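Local structure of techylectin-5A (1JC9) at residues Q93-Y98 and G226-G231; K146-D151 and Y248-P253. The protein is a secreted lectin of horseshoe crab innate immunity that recognises acetyl group-containing substances on cells, agglutinating human erythrocytes and both Gram-positive and Gram-negative bacteria. All blocks are in the same frame, centred on the assembly; numbering follows the deposited sequence.

Contact 1: Q93-Y98 and G226-G231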
# COMPACT_ATOMS: atom_id res chain seq x y z
N GLN A 93 -4.13 -1.71 -0.95
CA GLN A 93 -4.39 -0.69 0.06
C GLN A 93 -5.22 0.45 -0.52
O GLN A 93 -5.09 0.78 -1.70
CB GLN A 93 -3.07 -0.10 0.60
CG GLN A 93 -3.26 0.90 1.76
CD GLN A 93 -3.23 2.37 1.32
OE1 GLN A 93 -3.57 2.70 0.19
NE2 GLN A 93 -2.83 3.24 2.24
N ARG A 94 -6.07 1.04 0.31
CA ARG A 94 -6.89 2.17 -0.11
C ARG A 94 -7.30 3.04 1.08
O ARG A 94 -7.62 2.53 2.15
CB ARG A 94 -8.16 1.72 -0.84
CG ARG A 94 -9.00 2.90 -1.33
CD ARG A 94 -10.35 2.48 -1.93
NE ARG A 94 -10.21 1.69 -3.15
CZ ARG A 94 -10.62 0.43 -3.27
NH1 ARG A 94 -11.19 -0.18 -2.24
NH2 ARG A 94 -10.47 -0.21 -4.42
N ARG A 95 -7.26 4.35 0.88
CA ARG A 95 -7.67 5.33 1.89
C ARG A 95 -8.73 6.20 1.21
O ARG A 95 -8.60 6.55 0.04
CB ARG A 95 -6.50 6.21 2.34
CG ARG A 95 -5.33 5.47 2.97
CD ARG A 95 -5.77 4.56 4.12
NE ARG A 95 -6.33 5.27 5.27
CZ ARG A 95 -5.61 5.90 6.19
NH1 ARG A 95 -4.28 5.94 6.12
NH2 ARG A 95 -6.23 6.48 7.22
N GLY A 96 -9.77 6.54 1.95
CA GLY A 96 -10.83 7.38 1.42
C GLY A 96 -11.72 7.82 2.56
O GLY A 96 -11.48 7.42 3.70
N ASN A 97 -12.72 8.64 2.28
CA ASN A 97 -13.63 9.09 3.33
C ASN A 97 -14.82 8.13 3.32
O ASN A 97 -15.83 8.38 2.68
CB ASN A 97 -14.12 10.50 3.03
CG ASN A 97 -14.73 11.17 4.25
OD1 ASN A 97 -15.39 10.52 5.06
ND2 ASN A 97 -14.51 12.48 4.38
N TYR A 98 -14.69 7.02 4.05
CA TYR A 98 -15.74 6.01 4.09
C TYR A 98 -16.46 5.87 5.42
O TYR A 98 -17.25 4.94 5.60
CB TYR A 98 -15.15 4.65 3.68
CG TYR A 98 -14.61 4.62 2.28
CD1 TYR A 98 -15.46 4.63 1.17
CD2 TYR A 98 -13.23 4.59 2.04
CE1 TYR A 98 -14.96 4.62 -0.13
CE2 TYR A 98 -12.72 4.58 0.74
CZ TYR A 98 -13.59 4.59 -0.33
OH TYR A 98 -13.10 4.58 -1.62
N GLY A 226 -1.01 6.73 7.39
CA GLY A 226 -1.10 7.67 8.50
C GLY A 226 -2.52 8.10 8.81
O GLY A 226 -3.48 7.55 8.29
N LEU A 227 -2.65 9.10 9.68
CA LEU A 227 -3.97 9.61 10.08
C LEU A 227 -4.69 10.24 8.90
O LEU A 227 -4.07 10.86 8.04
CB LEU A 227 -3.83 10.66 11.19
CG LEU A 227 -3.12 10.24 12.49
CD1 LEU A 227 -3.16 11.39 13.48
CD2 LEU A 227 -3.78 9.02 13.09
N TYR A 228 -6.01 10.08 8.87
CA TYR A 228 -6.82 10.65 7.80
C TYR A 228 -7.19 12.06 8.24
O TYR A 228 -8.24 12.26 8.84
CB TYR A 228 -8.09 9.84 7.59
CG TYR A 228 -8.79 10.16 6.29
CD1 TYR A 228 -8.40 9.55 5.10
CD2 TYR A 228 -9.79 11.13 6.24
CE1 TYR A 228 -8.99 9.89 3.89
CE2 TYR A 228 -10.39 11.49 5.03
CZ TYR A 228 -9.98 10.87 3.86
OH TYR A 228 -10.54 11.22 2.66
N LEU A 229 -6.33 13.03 7.93
CA LEU A 229 -6.58 14.42 8.33
C LEU A 229 -7.28 15.25 7.26
O LEU A 229 -7.60 16.42 7.48
CB LEU A 229 -5.26 15.07 8.74
CG LEU A 229 -4.57 14.32 9.88
CD1 LEU A 229 -3.23 14.96 10.19
CD2 LEU A 229 -5.47 14.33 11.12
N ASN A 230 -7.49 14.65 6.09
CA ASN A 230 -8.21 15.29 5.00
C ASN A 230 -7.80 16.72 4.65
O ASN A 230 -8.51 17.67 4.98
CB ASN A 230 -9.71 15.24 5.32
CG ASN A 230 -10.57 15.70 4.17
OD1 ASN A 230 -10.24 15.50 3.01
ND2 ASN A 230 -11.71 16.31 4.49
N GLY A 231 -6.67 16.87 3.96
CA GLY A 231 -6.23 18.19 3.56
C GLY A 231 -5.09 18.76 4.38
O GLY A 231 -4.33 18.02 5.01
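R95 and Y228 carry this contact, the first through a hydrogen-bonded guanidinium and the second through a ring laid against backbone. The guanidinium meets the carbonyl of G226 edge-on. NH2 of R95 donates to O of G226 over 3.1 Å, with the acceptor in the guanidinium plane and the N-H...O angle bent to 138°. NH1 of R95 reaches the same oxygen at 2.8 Å, although the position of this nitrogen is less certain. Bends at chi2 and chi3 curl the arginine chain, bringing its terminal nitrogens to G226, and NH1 also bonds the carbonyl of L224. Alongside, NH2 of R95 comes to 3.9 Å from CB of Y228, near the edge of a ring whose plane is turned 51° from the guanidinium. Over one face of that ring stands the carbonyl of G96, with O of G96 3.5 Å from CE1 of Y228. The pairing joins the end of strand 89-95, in the antiparallel sheet of the fibrinogen C-terminal fold, to the irregular chain leading into strand 231-232. Y228 is the centre of an inverse gamma turn, and its CG lies anti to the backbone N (chi1 -166°), which sends the ring past R95 to N97. There, CB of N97 packs 3.7 Å from OH of Y228, a hydroxyl hydrogen-bonded to the carbonyl of P253. Farther out, F105 makes a cation-pi contact with R95, and N225 holds the amide of Q93.

Contact 2: K146-D151 and Y248-P253. With NAG (2-acetamido-2-deoxy-beta-D-glucopyranose), chain B.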
# COMPACT_ATOMS: atom_id res chain seq x y z
N LYS A 146 -4.64 11.43 -5.11
CA LYS A 146 -5.56 12.49 -5.49
C LYS A 146 -5.71 13.49 -4.35
O LYS A 146 -5.81 13.09 -3.19
CB LYS A 146 -6.93 11.89 -5.84
CG LYS A 146 -7.98 12.93 -6.23
CD LYS A 146 -9.37 12.31 -6.37
CE LYS A 146 -9.43 11.30 -7.51
NZ LYS A 146 -10.79 10.72 -7.65
N ASP A 147 -5.71 14.79 -4.66
CA ASP A 147 -5.87 15.79 -3.61
C ASP A 147 -7.32 16.28 -3.54
O ASP A 147 -8.18 15.76 -4.26
CB ASP A 147 -4.91 16.98 -3.82
CG ASP A 147 -5.22 17.78 -5.07
OD1 ASP A 147 -6.38 17.79 -5.53
OD2 ASP A 147 -4.29 18.44 -5.59
N LYS A 148 -7.59 17.26 -2.68
CA LYS A 148 -8.95 17.77 -2.51
C LYS A 148 -9.53 18.50 -3.72
O LYS A 148 -10.75 18.63 -3.83
CB LYS A 148 -9.02 18.67 -1.28
CG LYS A 148 -8.60 17.98 -0.00
CD LYS A 148 -8.91 18.80 1.23
CE LYS A 148 -10.40 18.85 1.50
NZ LYS A 148 -10.69 19.49 2.81
N GLU A 149 -8.67 18.97 -4.61
CA GLU A 149 -9.13 19.66 -5.82
C GLU A 149 -9.41 18.64 -6.91
O GLU A 149 -9.72 19.00 -8.05
CB GLU A 149 -8.08 20.66 -6.31
CG GLU A 149 -8.16 22.02 -5.66
CD GLU A 149 -8.00 21.96 -4.15
OE1 GLU A 149 -6.92 21.56 -3.68
OE2 GLU A 149 -8.97 22.32 -3.44
N ASN A 150 -9.29 17.36 -6.56
CA ASN A 150 -9.52 16.25 -7.49
C ASN A 150 -8.40 16.08 -8.52
O ASN A 150 -8.56 15.36 -9.50
CB ASN A 150 -10.87 16.42 -8.20
CG ASN A 150 -12.05 16.00 -7.33
OD1 ASN A 150 -13.21 16.26 -7.66
ND2 ASN A 150 -11.75 15.33 -6.22
N ASP A 151 -7.27 16.74 -8.29
CA ASP A 151 -6.13 16.61 -9.19
C ASP A 151 -5.46 15.27 -8.84
O ASP A 151 -5.62 14.78 -7.72
CB ASP A 151 -5.17 17.78 -9.00
CG ASP A 151 -4.05 17.80 -10.03
OD1 ASP A 151 -4.26 17.28 -11.15
OD2 ASP A 151 -2.97 18.34 -9.72
N TYR A 248 4.84 18.04 3.82
CA TYR A 248 4.55 17.33 5.06
C TYR A 248 3.32 17.83 5.83
O TYR A 248 3.08 17.40 6.95
CB TYR A 248 5.75 17.37 6.00
CG TYR A 248 6.88 16.43 5.63
CD1 TYR A 248 6.63 15.08 5.40
CD2 TYR A 248 8.20 16.87 5.59
CE1 TYR A 248 7.66 14.19 5.14
CE2 TYR A 248 9.24 16.00 5.33
CZ TYR A 248 8.96 14.65 5.11
OH TYR A 248 9.99 13.77 4.89
N HIS A 249 2.56 18.74 5.23
CA HIS A 249 1.38 19.28 5.91
C HIS A 249 0.10 19.15 5.09
O HIS A 249 -0.78 20.01 5.15
CB HIS A 249 1.61 20.76 6.26
CG HIS A 249 2.58 20.96 7.39
ND1 HIS A 249 2.19 20.90 8.71
CD2 HIS A 249 3.91 21.19 7.40
CE1 HIS A 249 3.25 21.09 9.49
NE2 HIS A 249 4.30 21.26 8.71
N TYR A 250 -0.00 18.06 4.33
CA TYR A 250 -1.18 17.83 3.50
C TYR A 250 -1.50 16.34 3.45
O TYR A 250 -0.74 15.54 2.88
CB TYR A 250 -0.94 18.38 2.08
CG TYR A 250 -2.19 18.49 1.24
CD1 TYR A 250 -2.78 17.36 0.68
CD2 TYR A 250 -2.80 19.73 1.02
CE1 TYR A 250 -3.94 17.45 -0.08
CE2 TYR A 250 -3.96 19.84 0.27
CZ TYR A 250 -4.53 18.70 -0.28
OH TYR A 250 -5.70 18.80 -1.01
N SER A 251 -2.62 15.97 4.06
CA SER A 251 -3.07 14.59 4.11
C SER A 251 -3.99 14.32 2.92
O SER A 251 -5.13 14.78 2.89
CB SER A 251 -3.82 14.35 5.43
OG SER A 251 -4.20 12.99 5.57
N LEU A 252 -3.48 13.57 1.94
CA LEU A 252 -4.26 13.25 0.74
C LEU A 252 -5.58 12.58 1.10
O LEU A 252 -5.64 11.67 1.93
CB LEU A 252 -3.43 12.36 -0.20
CG LEU A 252 -2.15 13.01 -0.75
CD1 LEU A 252 -1.24 11.95 -1.35
CD2 LEU A 252 -2.50 14.07 -1.78
N PRO A 253 -6.68 13.04 0.49
CA PRO A 253 -8.01 12.48 0.76
C PRO A 253 -8.27 11.10 0.16
O PRO A 253 -9.12 10.36 0.66
CB PRO A 253 -8.95 13.54 0.22
CG PRO A 253 -8.19 14.09 -0.94
CD PRO A 253 -6.79 14.22 -0.40
C1 NAG B . 12.94 14.20 7.10
C2 NAG B . 12.35 13.81 8.53
C3 NAG B . 13.00 14.75 9.61
C4 NAG B . 14.48 14.45 9.58
C5 NAG B . 15.03 14.78 8.15
C6 NAG B . 16.53 14.48 8.03
C7 NAG B . 10.13 12.86 8.61
C8 NAG B . 8.63 12.97 8.61
N2 NAG B . 10.89 14.01 8.51
O1 NAG B . 12.41 13.39 6.00
O3 NAG B . 12.52 14.44 10.91
O4 NAG B . 15.17 15.28 10.58
O5 NAG B . 14.38 14.01 7.10
O6 NAG B . 16.83 14.85 6.65
O7 NAG B . 10.63 11.71 8.70
O HOH W 1 -6.43 21.51 -1.19
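K146 meets L252 and P253 through its backbone: O of K146 lies 3.2 Å from CD of P253 and 3.7 Å from CD2 of L252. At D147 the chain turns, and CB of D147 packs 3.4 Å from OH of Y250, while CG of P253 rests against the D147 carbonyl carbon. With chi1 at 66°, the D147 carboxylate lies against its own backbone; its OD1 accepts a bond from N of D151 (3.1 Å), which comes from above the carboxylate plane, and a weak one from N of E149, while OD2 forms a salt bridge with K246. D147 to N150 form a type I beta turn, the hairpin connection between strands 139-146 and 152-162 of the fibrinogen C-terminal domain, here set against the N-terminal part of strand 250-261. K148 supplies the direct hydrogen bond of the contact: N of K148 donates to OH of Y250 over 3.0 Å at a nearly straight 166°. CG of K148 also packs 3.2 Å from OH of Y250. E149 adds a water bridge: the water donates to its OE1 and hydrogen-bonds OH of Y250, lying in the plane of the tyrosine ring. At the far end of 248-253, OH of Y248 receives a hydrogen bond from O1 of NAG (2.7 Å) and also bonds the carbonyl of H220; the sugar's methyl C8 lies over one face of the Y248 ring.

How the contacts relate
Both contacts are partly buried and reach the same sheet, in which strands 89-95 and 250-261 are neighbours. Contact 1 lies nearer the middle of the chain, its centre about 12 Å from the chain's centre against about 17 Å for contact 2. Its bonding rests on a buried arginine and a backbone carbonyl, whereas contact 2 uses a tyrosine hydroxyl, a backbone N-H and a water beside a turn whose K148, E149 and N150 are exposed. They touch directly: G231 N lies 2.8 Å from S251 O in a probable hydrogen bond, and the aliphatic chain of K148 packs on G231. Segment 248-253 alone also extends into the sugar pocket, through Y248.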